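Long-range contacts in serine-threonine phosphatase 2C (Toxoplasma gondii, PDB 2I44), which probably removes phosphate from phosphoserine and phosphothreonine residues of proteins, as a metal-dependent phosphatase of the PP2C family with two calcium ions bound: residues 56-60 / 311-316; 139-143 / 154-160; 39-43 / 72-76; 24-28 / 290-296; 61-67 / 133-138. All coordinates share one frame; numbering follows the deposited sequence.

Interaction 1: 56-60 / 311-316. With CA (calcium ion), chain D; CA (calcium ion), chain E.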
# COMPACT_ATOMS: atom_id res chain seq x y z
N PHE A 56 -5.38 -7.11 2.11
CA PHE A 56 -4.75 -6.18 3.04
C PHE A 56 -4.33 -4.94 2.29
O PHE A 56 -3.67 -5.03 1.26
CB PHE A 56 -3.53 -6.84 3.68
CG PHE A 56 -3.84 -8.11 4.42
CD1 PHE A 56 -4.36 -8.07 5.71
CD2 PHE A 56 -3.64 -9.34 3.81
CE1 PHE A 56 -4.69 -9.26 6.38
CE2 PHE A 56 -3.97 -10.53 4.47
CZ PHE A 56 -4.49 -10.49 5.76
N GLY A 57 -4.69 -3.77 2.82
CA GLY A 57 -4.32 -2.53 2.15
C GLY A 57 -4.15 -1.35 3.09
O GLY A 57 -4.92 -1.17 4.03
N VAL A 58 -3.12 -0.55 2.84
CA VAL A 58 -2.84 0.63 3.63
C VAL A 58 -2.62 1.76 2.63
O VAL A 58 -1.97 1.56 1.59
CB VAL A 58 -1.58 0.44 4.51
CG1 VAL A 58 -1.22 1.74 5.20
CG2 VAL A 58 -1.83 -0.66 5.53
N PHE A 59 -3.14 2.94 2.93
CA PHE A 59 -3.03 4.06 1.99
C PHE A 59 -2.58 5.37 2.60
O PHE A 59 -3.23 5.89 3.51
CB PHE A 59 -4.40 4.25 1.31
CG PHE A 59 -5.04 2.97 0.87
CD1 PHE A 59 -4.66 2.36 -0.33
CD2 PHE A 59 -5.99 2.34 1.67
CE1 PHE A 59 -5.22 1.15 -0.71
CE2 PHE A 59 -6.56 1.13 1.30
CZ PHE A 59 -6.17 0.53 0.10
N ASP A 60 -1.48 5.92 2.09
CA ASP A 60 -0.96 7.20 2.60
C ASP A 60 -1.45 8.33 1.69
O ASP A 60 -0.91 8.55 0.60
CB ASP A 60 0.58 7.18 2.63
CG ASP A 60 1.17 8.42 3.32
OD1 ASP A 60 0.42 9.38 3.61
OD2 ASP A 60 2.40 8.44 3.55
N ASP A 311 4.94 12.14 11.48
CA ASP A 311 4.01 12.11 10.37
C ASP A 311 2.84 11.19 10.76
O ASP A 311 2.88 10.57 11.82
CB ASP A 311 4.72 11.54 9.14
CG ASP A 311 3.82 11.44 7.93
OD1 ASP A 311 2.83 12.21 7.85
OD2 ASP A 311 4.10 10.60 7.04
N ASN A 312 1.80 11.11 9.93
CA ASN A 312 0.72 10.18 10.25
C ASN A 312 1.45 8.83 10.22
O ASN A 312 2.35 8.64 9.40
CB ASN A 312 -0.38 10.14 9.17
CG ASN A 312 -1.22 11.41 9.11
OD1 ASN A 312 -1.37 12.13 10.09
ND2 ASN A 312 -1.80 11.66 7.95
N ILE A 313 1.07 7.91 11.09
CA ILE A 313 1.70 6.60 11.14
C ILE A 313 0.63 5.52 11.19
O ILE A 313 -0.27 5.57 12.02
CB ILE A 313 2.61 6.43 12.38
CG1 ILE A 313 3.54 7.63 12.53
CG2 ILE A 313 3.44 5.15 12.24
CD1 ILE A 313 4.37 7.61 13.80
N THR A 314 0.74 4.55 10.30
CA THR A 314 -0.21 3.45 10.24
C THR A 314 0.55 2.15 10.02
O THR A 314 1.42 2.06 9.15
CB THR A 314 -1.22 3.64 9.10
OG1 THR A 314 -2.05 4.77 9.40
CG2 THR A 314 -2.10 2.41 8.93
N ALA A 315 0.22 1.15 10.82
CA ALA A 315 0.85 -0.15 10.71
C ALA A 315 -0.19 -1.26 10.79
O ALA A 315 -1.11 -1.21 11.60
CB ALA A 315 1.89 -0.32 11.82
N MSE A 316 -0.06 -2.24 9.90
CA MSE A 316 -0.97 -3.38 9.86
C MSE A 316 -0.04 -4.58 9.91
O MSE A 316 0.79 -4.76 9.02
CB MSE A 316 -1.77 -3.37 8.54
CG MSE A 316 -2.79 -4.50 8.40
SE MSE A 316 -3.74 -4.49 6.69
CE MSE A 316 -5.07 -3.15 7.11
CA CA D . 3.14 9.89 5.07
CA CA E . 0.23 11.55 3.94
O HOH W 1 1.81 11.50 5.30
O HOH W 2 1.98 8.50 6.53
O HOH W 3 4.08 10.60 3.55
O HOH W 4 1.93 12.01 2.42
O HOH W 5 -0.64 13.55 4.59

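Interaction 2: 139-143 / 154-160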
# COMPACT_ATOMS: atom_id res chain seq x y z
N THR A 139 -0.76 6.91 -1.80
CA THR A 139 0.13 5.82 -2.14
C THR A 139 -0.73 4.59 -1.86
O THR A 139 -1.87 4.70 -1.40
CB THR A 139 1.31 5.69 -1.19
OG1 THR A 139 0.81 5.34 0.11
CG2 THR A 139 2.10 6.99 -1.11
N SER A 140 -0.15 3.43 -2.12
CA SER A 140 -0.84 2.18 -1.86
C SER A 140 0.11 0.99 -1.78
O SER A 140 1.05 0.88 -2.56
CB SER A 140 -1.89 1.92 -2.94
OG SER A 140 -2.41 0.60 -2.83
N VAL A 141 -0.13 0.15 -0.78
CA VAL A 141 0.59 -1.11 -0.62
C VAL A 141 -0.55 -2.06 -0.33
O VAL A 141 -1.30 -1.86 0.62
CB VAL A 141 1.57 -1.15 0.59
CG1 VAL A 141 2.84 -0.43 0.25
CG2 VAL A 141 0.90 -0.59 1.82
N THR A 142 -0.70 -3.07 -1.17
CA THR A 142 -1.77 -4.04 -0.97
C THR A 142 -1.21 -5.45 -1.02
O THR A 142 -0.15 -5.69 -1.58
CB THR A 142 -2.86 -3.91 -2.06
OG1 THR A 142 -2.28 -4.10 -3.35
CG2 THR A 142 -3.54 -2.54 -1.98
N ALA A 143 -1.93 -6.37 -0.40
CA ALA A 143 -1.53 -7.77 -0.37
C ALA A 143 -2.78 -8.63 -0.48
O ALA A 143 -3.74 -8.45 0.26
CB ALA A 143 -0.79 -8.09 0.93
N HIS A 154 1.72 -2.35 -5.30
CA HIS A 154 1.91 -1.04 -4.68
C HIS A 154 2.12 0.10 -5.66
O HIS A 154 2.48 -0.10 -6.82
CB HIS A 154 3.07 -1.06 -3.67
CG HIS A 154 4.40 -0.69 -4.25
ND1 HIS A 154 5.13 -1.55 -5.05
CD2 HIS A 154 5.15 0.43 -4.13
CE1 HIS A 154 6.27 -0.98 -5.38
NE2 HIS A 154 6.31 0.22 -4.84
N LEU A 155 1.87 1.29 -5.15
CA LEU A 155 2.03 2.53 -5.89
C LEU A 155 2.54 3.53 -4.86
O LEU A 155 1.90 3.73 -3.83
CB LEU A 155 0.70 3.04 -6.44
CG LEU A 155 -0.01 2.29 -7.58
CD1 LEU A 155 -1.34 2.98 -7.86
CD2 LEU A 155 0.86 2.30 -8.84
N GLY A 156 3.68 4.16 -5.12
CA GLY A 156 4.15 5.16 -4.19
C GLY A 156 5.29 4.76 -3.27
O GLY A 156 6.12 3.94 -3.64
N ASP A 157 5.32 5.34 -2.08
CA ASP A 157 6.40 5.05 -1.15
C ASP A 157 6.00 4.44 0.18
O ASP A 157 6.73 4.58 1.15
CB ASP A 157 7.25 6.30 -0.92
CG ASP A 157 6.43 7.48 -0.48
OD1 ASP A 157 5.28 7.27 -0.03
OD2 ASP A 157 6.93 8.61 -0.57
N SER A 158 4.84 3.80 0.23
CA SER A 158 4.44 3.08 1.44
C SER A 158 5.11 1.73 1.18
O SER A 158 5.40 1.39 0.02
CB SER A 158 2.93 2.91 1.52
OG SER A 158 2.30 4.13 1.87
N ARG A 159 5.37 0.95 2.22
CA ARG A 159 6.06 -0.33 2.02
C ARG A 159 5.51 -1.52 2.78
O ARG A 159 4.79 -1.38 3.76
CB ARG A 159 7.53 -0.18 2.39
CG ARG A 159 8.27 0.95 1.70
CD ARG A 159 9.65 1.12 2.30
NE ARG A 159 10.40 2.19 1.67
CZ ARG A 159 11.66 2.49 1.97
NH1 ARG A 159 12.31 1.79 2.90
NH2 ARG A 159 12.29 3.48 1.34
N ILE A 160 5.89 -2.70 2.31
CA ILE A 160 5.52 -3.96 2.94
C ILE A 160 6.81 -4.67 3.34
O ILE A 160 7.68 -4.89 2.49
CB ILE A 160 4.73 -4.88 1.99
CG1 ILE A 160 3.42 -4.21 1.57
CG2 ILE A 160 4.43 -6.22 2.69
CD1 ILE A 160 2.52 -5.09 0.71
O HOH W 6 3.46 2.57 -1.97

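Interaction 3: 39-43 / 72-76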
# COMPACT_ATOMS: atom_id res chain seq x y z
N ARG A 39 -5.11 5.83 5.54
CA ARG A 39 -6.31 5.00 5.52
C ARG A 39 -5.89 3.54 5.34
O ARG A 39 -4.73 3.25 5.05
CB ARG A 39 -7.25 5.44 4.38
CG ARG A 39 -7.89 6.81 4.61
CD ARG A 39 -8.84 6.78 5.81
NE ARG A 39 -9.58 8.03 5.96
CZ ARG A 39 -9.07 9.17 6.43
NH1 ARG A 39 -7.80 9.24 6.81
NH2 ARG A 39 -9.84 10.26 6.50
N PHE A 40 -6.82 2.62 5.53
CA PHE A 40 -6.50 1.21 5.39
C PHE A 40 -7.74 0.35 5.21
O PHE A 40 -8.86 0.77 5.52
CB PHE A 40 -5.70 0.74 6.61
CG PHE A 40 -6.39 1.00 7.92
CD1 PHE A 40 -7.44 0.20 8.35
CD2 PHE A 40 -5.97 2.04 8.74
CE1 PHE A 40 -8.06 0.42 9.57
CE2 PHE A 40 -6.59 2.28 9.97
CZ PHE A 40 -7.64 1.47 10.38
N THR A 41 -7.53 -0.86 4.72
CA THR A 41 -8.62 -1.77 4.45
C THR A 41 -8.17 -3.20 4.68
O THR A 41 -7.10 -3.60 4.25
CB THR A 41 -9.09 -1.62 2.98
OG1 THR A 41 -9.59 -0.29 2.78
CG2 THR A 41 -10.16 -2.65 2.63
N LEU A 42 -9.00 -3.97 5.39
CA LEU A 42 -8.70 -5.36 5.65
C LEU A 42 -9.95 -6.19 5.42
O LEU A 42 -10.98 -5.96 6.04
CB LEU A 42 -8.20 -5.55 7.09
CG LEU A 42 -7.61 -6.92 7.45
CD1 LEU A 42 -6.85 -6.84 8.76
CD2 LEU A 42 -8.71 -7.95 7.55
N CYS A 43 -9.86 -7.15 4.50
CA CYS A 43 -10.99 -8.04 4.20
C CYS A 43 -10.59 -9.45 4.66
O CYS A 43 -9.93 -10.18 3.93
CB CYS A 43 -11.29 -8.02 2.71
SG CYS A 43 -12.81 -8.90 2.25
N LYS A 72 -9.92 3.45 -0.57
CA LYS A 72 -9.98 2.34 0.37
C LYS A 72 -11.25 1.50 0.22
O LYS A 72 -11.26 0.32 0.55
CB LYS A 72 -9.89 2.83 1.81
CG LYS A 72 -11.23 3.21 2.39
CD LYS A 72 -11.13 3.72 3.80
CE LYS A 72 -12.51 4.07 4.33
NZ LYS A 72 -12.43 4.68 5.67
N ASP A 73 -12.33 2.12 -0.24
CA ASP A 73 -13.60 1.42 -0.41
C ASP A 73 -13.78 0.95 -1.85
O ASP A 73 -14.77 0.30 -2.18
CB ASP A 73 -14.78 2.34 -0.03
CG ASP A 73 -14.65 2.94 1.37
OD1 ASP A 73 -14.45 2.19 2.34
OD2 ASP A 73 -14.75 4.18 1.49
N LEU A 74 -12.82 1.27 -2.71
CA LEU A 74 -12.91 0.87 -4.11
C LEU A 74 -12.10 -0.36 -4.48
O LEU A 74 -12.44 -1.08 -5.42
CB LEU A 74 -12.47 2.03 -5.01
CG LEU A 74 -13.23 3.35 -4.90
CD1 LEU A 74 -12.62 4.37 -5.86
CD2 LEU A 74 -14.71 3.14 -5.22
N VAL A 75 -11.01 -0.61 -3.75
CA VAL A 75 -10.14 -1.74 -4.06
C VAL A 75 -10.75 -3.14 -4.00
O VAL A 75 -10.57 -3.92 -4.93
CB VAL A 75 -8.86 -1.73 -3.18
CG1 VAL A 75 -7.98 -0.55 -3.58
CG2 VAL A 75 -9.22 -1.63 -1.71
N VAL A 76 -11.46 -3.48 -2.93
CA VAL A 76 -12.04 -4.81 -2.87
C VAL A 76 -13.12 -5.00 -3.95
O VAL A 76 -13.10 -6.00 -4.68
CB VAL A 76 -12.58 -5.13 -1.45
CG1 VAL A 76 -13.34 -6.45 -1.45
CG2 VAL A 76 -11.40 -5.24 -0.48

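Interaction 4: 24-28 / 290-296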
# COMPACT_ATOMS: atom_id res chain seq x y z
N ALA A 24 -4.16 -10.78 12.84
CA ALA A 24 -3.90 -9.43 12.37
C ALA A 24 -4.18 -8.36 13.40
O ALA A 24 -4.97 -8.55 14.32
CB ALA A 24 -4.71 -9.16 11.11
N ALA A 25 -3.52 -7.23 13.21
CA ALA A 25 -3.67 -6.09 14.09
C ALA A 25 -3.45 -4.85 13.24
O ALA A 25 -2.67 -4.88 12.29
CB ALA A 25 -2.64 -6.14 15.21
N ILE A 26 -4.15 -3.77 13.56
CA ILE A 26 -4.01 -2.54 12.81
C ILE A 26 -4.07 -1.38 13.78
O ILE A 26 -4.98 -1.32 14.61
CB ILE A 26 -5.15 -2.35 11.78
CG1 ILE A 26 -5.34 -3.62 10.95
CG2 ILE A 26 -4.84 -1.18 10.86
CD1 ILE A 26 -6.56 -3.57 10.05
N PHE A 27 -3.11 -0.47 13.69
CA PHE A 27 -3.09 0.70 14.56
C PHE A 27 -2.64 1.91 13.76
O PHE A 27 -1.78 1.81 12.89
CB PHE A 27 -2.12 0.48 15.73
CG PHE A 27 -2.30 1.48 16.84
CD1 PHE A 27 -3.31 1.31 17.79
CD2 PHE A 27 -1.48 2.61 16.92
CE1 PHE A 27 -3.50 2.25 18.81
CE2 PHE A 27 -1.67 3.55 17.94
CZ PHE A 27 -2.68 3.38 18.88
N THR A 28 -3.23 3.06 14.06
CA THR A 28 -2.88 4.29 13.37
C THR A 28 -2.82 5.45 14.36
O THR A 28 -3.39 5.39 15.44
CB THR A 28 -3.93 4.62 12.27
OG1 THR A 28 -3.48 5.73 11.50
CG2 THR A 28 -5.29 4.95 12.90
N ASN A 290 -0.01 -5.68 21.51
CA ASN A 290 -0.53 -5.33 20.18
C ASN A 290 0.66 -4.98 19.26
O ASN A 290 1.23 -3.90 19.35
CB ASN A 290 -1.46 -4.13 20.29
CG ASN A 290 -2.18 -3.84 19.00
OD1 ASN A 290 -1.63 -4.00 17.92
ND2 ASN A 290 -3.43 -3.40 19.12
N PRO A 291 1.02 -5.89 18.35
CA PRO A 291 2.14 -5.68 17.43
C PRO A 291 2.08 -4.37 16.64
O PRO A 291 3.07 -3.66 16.53
CB PRO A 291 2.08 -6.90 16.51
CG PRO A 291 1.42 -7.94 17.38
CD PRO A 291 0.32 -7.15 18.02
N ALA A 292 0.91 -4.08 16.08
CA ALA A 292 0.73 -2.87 15.28
C ALA A 292 0.83 -1.62 16.16
O ALA A 292 1.38 -0.60 15.75
CB ALA A 292 -0.62 -2.90 14.56
N GLN A 293 0.29 -1.71 17.37
CA GLN A 293 0.35 -0.56 18.27
C GLN A 293 1.79 -0.37 18.72
O GLN A 293 2.26 0.76 18.87
CB GLN A 293 -0.55 -0.78 19.48
CG GLN A 293 -0.58 0.40 20.43
CD GLN A 293 -1.35 0.09 21.69
OE1 GLN A 293 -1.04 -0.88 22.39
NE2 GLN A 293 -2.35 0.89 22.00
N ALA A 294 2.49 -1.48 18.93
CA ALA A 294 3.88 -1.42 19.36
C ALA A 294 4.69 -0.67 18.30
O ALA A 294 5.50 0.20 18.63
CB ALA A 294 4.43 -2.82 19.57
N LEU A 295 4.47 -1.01 17.04
CA LEU A 295 5.19 -0.35 15.94
C LEU A 295 4.93 1.15 15.90
O LEU A 295 5.84 1.94 15.68
CB LEU A 295 4.79 -0.97 14.60
CG LEU A 295 5.39 -2.34 14.27
CD1 LEU A 295 4.77 -2.90 13.01
CD2 LEU A 295 6.89 -2.19 14.10
N VAL A 296 3.68 1.55 16.12
CA VAL A 296 3.35 2.97 16.08
C VAL A 296 3.88 3.73 17.31
O VAL A 296 4.51 4.77 17.17
CB VAL A 296 1.81 3.19 15.97
CG1 VAL A 296 1.48 4.68 16.09
CG2 VAL A 296 1.31 2.65 14.63
O HOH W 7 -5.33 -1.63 17.20

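Interaction 5: 61-67 / 133-138. With CA (calcium ion), chain E.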
# COMPACT_ATOMS: atom_id res chain seq x y z
N GLY A 61 -2.47 9.05 2.14
CA GLY A 61 -2.99 10.14 1.35
C GLY A 61 -2.18 11.41 1.52
O GLY A 61 -1.42 11.56 2.49
N THR A 62 -2.31 12.32 0.57
CA THR A 62 -1.62 13.60 0.61
C THR A 62 -2.47 14.63 -0.15
O THR A 62 -3.14 14.29 -1.13
CB THR A 62 -0.21 13.51 -0.01
OG1 THR A 62 0.41 14.80 0.02
CG2 THR A 62 -0.29 13.04 -1.44
N VAL A 63 -2.40 15.88 0.29
CA VAL A 63 -3.18 16.98 -0.28
C VAL A 63 -4.64 16.66 0.03
O VAL A 63 -5.46 16.49 -0.87
CB VAL A 63 -3.00 17.12 -1.82
CG1 VAL A 63 -3.66 18.40 -2.29
CG2 VAL A 63 -1.52 17.13 -2.18
N GLY A 64 -4.95 16.57 1.32
CA GLY A 64 -6.29 16.23 1.74
C GLY A 64 -6.41 14.72 1.85
O GLY A 64 -5.54 14.00 1.37
N ASP A 65 -7.47 14.24 2.48
CA ASP A 65 -7.67 12.81 2.64
C ASP A 65 -8.62 12.21 1.60
O ASP A 65 -8.97 11.04 1.67
CB ASP A 65 -8.20 12.49 4.05
CG ASP A 65 -9.52 13.21 4.36
OD1 ASP A 65 -10.26 13.56 3.42
OD2 ASP A 65 -9.82 13.40 5.56
N PHE A 66 -9.03 13.02 0.63
CA PHE A 66 -9.98 12.55 -0.37
C PHE A 66 -9.60 11.25 -1.09
O PHE A 66 -10.39 10.32 -1.15
CB PHE A 66 -10.24 13.63 -1.42
CG PHE A 66 -11.29 13.25 -2.42
CD1 PHE A 66 -12.64 13.41 -2.13
CD2 PHE A 66 -10.93 12.70 -3.64
CE1 PHE A 66 -13.62 13.02 -3.05
CE2 PHE A 66 -11.90 12.31 -4.57
CZ PHE A 66 -13.25 12.48 -4.27
N ALA A 67 -8.40 11.19 -1.65
CA ALA A 67 -7.98 10.00 -2.37
C ALA A 67 -7.89 8.75 -1.49
O ALA A 67 -8.41 7.70 -1.87
CB ALA A 67 -6.65 10.25 -3.08
N LYS A 133 -11.31 17.70 -7.24
CA LYS A 133 -10.15 17.40 -6.41
C LYS A 133 -8.96 17.28 -7.37
O LYS A 133 -8.67 16.19 -7.87
CB LYS A 133 -10.37 16.08 -5.66
CG LYS A 133 -11.60 16.07 -4.77
CD LYS A 133 -11.44 17.07 -3.64
CE LYS A 133 -12.68 17.12 -2.77
NZ LYS A 133 -12.45 18.02 -1.61
N ASP A 134 -8.29 18.39 -7.65
CA ASP A 134 -7.19 18.40 -8.61
C ASP A 134 -5.92 17.63 -8.28
O ASP A 134 -5.32 17.04 -9.17
CB ASP A 134 -6.79 19.84 -8.94
CG ASP A 134 -7.89 20.61 -9.63
OD1 ASP A 134 -8.82 19.97 -10.18
OD2 ASP A 134 -7.82 21.85 -9.64
N TYR A 135 -5.51 17.61 -7.01
CA TYR A 135 -4.28 16.93 -6.66
C TYR A 135 -4.38 15.87 -5.57
O TYR A 135 -3.39 15.23 -5.25
CB TYR A 135 -3.22 17.97 -6.29
CG TYR A 135 -2.83 18.86 -7.45
CD1 TYR A 135 -1.91 18.43 -8.41
CD2 TYR A 135 -3.40 20.13 -7.61
CE1 TYR A 135 -1.57 19.23 -9.51
CE2 TYR A 135 -3.08 20.94 -8.71
CZ TYR A 135 -2.16 20.48 -9.65
OH TYR A 135 -1.83 21.27 -10.72
N ALA A 136 -5.57 15.69 -5.00
CA ALA A 136 -5.73 14.68 -3.96
C ALA A 136 -5.17 13.37 -4.49
O ALA A 136 -5.61 12.87 -5.53
CB ALA A 136 -7.21 14.53 -3.59
N SER A 137 -4.19 12.82 -3.77
CA SER A 137 -3.53 11.58 -4.16
C SER A 137 -3.33 10.65 -2.97
O SER A 137 -3.59 11.02 -1.82
CB SER A 137 -2.16 11.87 -4.77
OG SER A 137 -2.24 12.79 -5.85
N SER A 138 -2.84 9.44 -3.25
CA SER A 138 -2.57 8.47 -2.20
C SER A 138 -1.63 7.37 -2.69
O SER A 138 -1.68 6.95 -3.85
CB SER A 138 -3.89 7.83 -1.71
OG SER A 138 -3.66 6.87 -0.69
CA CA E . 0.23 11.55 3.94
O HOH W 8 -5.96 11.74 -0.50
O HOH W 1 1.81 11.50 5.30
O HOH W 4 1.93 12.01 2.42
O HOH W 5 -0.64 13.55 4.59
O HOH W 9 -1.00 10.73 5.57

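Interaction 1: 56-60 / 311-316
Met316, a selenomethionine, and Val58 bury the most surface here. The Met316 side chain runs out straight from the backbone and then bends at its last torsion (chi3 -82°). This brings SE to the edge of the Phe56 ring, 3.8 Å from Phe56 CD1, in a Met-aromatic contact. SE lies near the ring plane, 81° off the ring normal. The methyl CE rests against the backbone, 3.7 Å from Gly57 O. Val58 sends one branch to each neighbour on the other strand. Its CG2 lies 4.1 Å from Met316 CB, and its CG1 lies 3.9 Å from Thr314 CG2. The polar branch of Thr314 bonds instead to Thr28 and Asp38. These residues lie between the two stacked antiparallel sheets of the PP2C beta sandwich. The two strands run nearly antiparallel, with axes 8.2 Å apart. At the end of the sandwich the apolar layer gives way to metal. Asp60 bridges both calcium ions: OD2 binds one at 2.2 Å, while OD1 binds the other. Asp311 OD2 holds the first ion at 2.3 Å, and Asp266 completes its protein ligands. Water 1 binds both ions and donates to Asp311 OD1.

Interaction 2: 139-143 / 154-160
Thr139 OG1 and Ser158 OG form a short hydrogen bond of 2.6 Å. Either hydroxyl could be the donor. Thr139 OG1 sits between its own backbone N and carbonyl carbon (chi1 65°), and it also bonds to the backbone N of Asp60. The Thr139 methyl CG2, beside the backbone N, meets Asp157 OD1 at 3.4 Å; the two side chains cross at about a right angle. The other carboxylate oxygen of Asp157 pairs with Lys180. The backbone bonds belong to the pair Ser140 and Leu155. Ser140 N donates to Leu155 O, and Leu155 N donates to Ser140 O, both at 2.7 Å. Val141 and His154 follow as a non-hydrogen-bonded pair. Water 6 links the turn to the hairpin. It accepts from Ser158 N at 2.9 Å and probably donates to Ser140 O at 3.0 Å.

The van der Waals contacts centre on Val141. Its CG1 branch rests on the backbone of Ser158, 3.1 Å from Ser158 O. Its CB makes an apolar contact with Ile160 CG1 at 3.7 Å. Ile160 CD1 reaches further, to 3.6 Å from Thr142 O.

The segments join a beta hairpin, strands 137-146 and 149-155, to strand 159-166 of the opposite sheet. This is a crossing between the two sheets of the PP2C sandwich, beside the metal-binding Asp60.

Interaction 3: 39-43 / 72-76
Arg39 and Lys72 approach the same carboxylate, Glu69, and Arg39 NE lies 4.4 Å from Lys72 NZ. The ammonium nitrogen lies at the edge of the guanidinium group, near its plane. Glu69 probably offsets the two charges: it forms a salt bridge with Arg39 NE and a long, weak ion pair with Lys72. A bend at chi2 (-65°) lets the Arg39 chain run back past the start of the strand, where NH1 bonds to Gln36 O. Phe40 turns its ring away toward Ile26, and only its carbonyl takes part, with Phe40 O 4.1 Å from Lys72 CD. With CG between its backbone N and carbonyl carbon (chi1 87°), the extended Lys72 chain passes this carbonyl and ends near Arg39. Helix 66-80 lies here on the outer face of the sheet that holds strand 38-43, as in the layered alpha-beta-beta-alpha fold of PP2C. The helix and strand axes are 8.3 Å apart and run at 29° to each other. Thr41 is the polar link. Its OG1 donates to Lys72 O at 2.9 Å, although the position of OG1 is less sure. The Thr41 methyl CG2 is 4.2 Å from Val76 CG2. Further on, Cys43 CB touches that same valine branch, also at 4.2 Å.

Interaction 4: 24-28 / 290-296
Helix 291-305 packs by its first turns on strand 22-29, and the Phe27 ring fits against Gln293 and Val296. Gln293 CG sits over the centre of one ring face in a CH-pi contact, 3.8 Å from the Phe27 ring centroid. The Gln293 chain runs on in extended form, so that NE2 lies 3.7 Å from Phe27 CE1. Its amide plane is turned 66° from the ring. Val296 comes at the ring edge instead, with CB 3.5 Å from Phe27 CD2. Phe27 CG is anti to the backbone N (chi1 -165°), which lays the ring alongside the helix, a face to Gln293 and an edge to Val296. The strand belongs to one sheet of the PP2C sandwich, and the helix is part of the helical layer on the outer side of that sheet. The small Ala292 side chain is consistent with the close approach of the axes (6.5 Å). Its CB touches the strand backbone, 3.6 Å from Ala25 O, and lies 3.9 Å from Phe27 CB. Asn290 caps the helix: its OD1 accepts from Gln293 N at 3.0 Å, with the donor well above the carbonyl plane. The same oxygen lies against the methyl of Ala25. Water 7 ties the cap to the strand, donating to Ile26 O at 2.6 Å and accepting from Asn290 ND2.

Interaction 5: 61-67 / 133-138
A calcium site lies at one end of this contact, where strand 53-62 ends beside the start of strand 137-146, just before helix 66-80. Gly61 O binds the ion at 2.2 Å. Four waters and Asp60 complete its shell. Thr62 and Ser137 form an antiparallel hydrogen-bonded pair. Thr62 N donates to Ser137 O at 3.0 Å, and Ser137 N returns an almost straight bond (178°) to Thr62 O. The Ser137 hydroxyl turns back to its own segment and donates to Tyr135 O.

Beyond the strands the chain turns into the helix. Phe66 CG is anti to the backbone N (chi1 -175°), which carries the ring out to Lys133. Lys133 CG lies over the centre of one ring face, 3.6 Å from the Phe66 centroid, a CH-pi contact. Phe66 CB meets Ala136 CB at 3.8 Å. Ala67 CB presses on the strand backbone, 3.3 Å from Ser137 C. Val63 CG1 lies 4.0 Å from Tyr135 CB.

Water 8 receives a weak bond from Ala67 N and donates to Gly64 O and Ser137 O. Ser137 O thus takes two donors, Thr62 N and water 8, consistent with a well-fixed turn after the metal-binding carbonyl.

In the fold
Interactions 1 and 5 share the metal site: Asp60 of one and Gly61 of the other bind the same calcium ion, although their centres are about 15 Å apart. Interaction 2 lies about 9 Å from interaction 1, between centres, and is joined to it by a probable hydrogen bond from Thr139 N to Asp60 O (2.9 Å). Interactions 3 and 4 place helices on the outer faces of the two sheets, their centres about 17 Å apart. Their strands meet inside the sandwich, where Leu42 CD1 lies 3.5 Å from Ile26 CD1. Interaction 4 also touches interaction 1, through Phe27 O and Ala315 N at 2.9 Å. Interactions 4 and 5 do not touch.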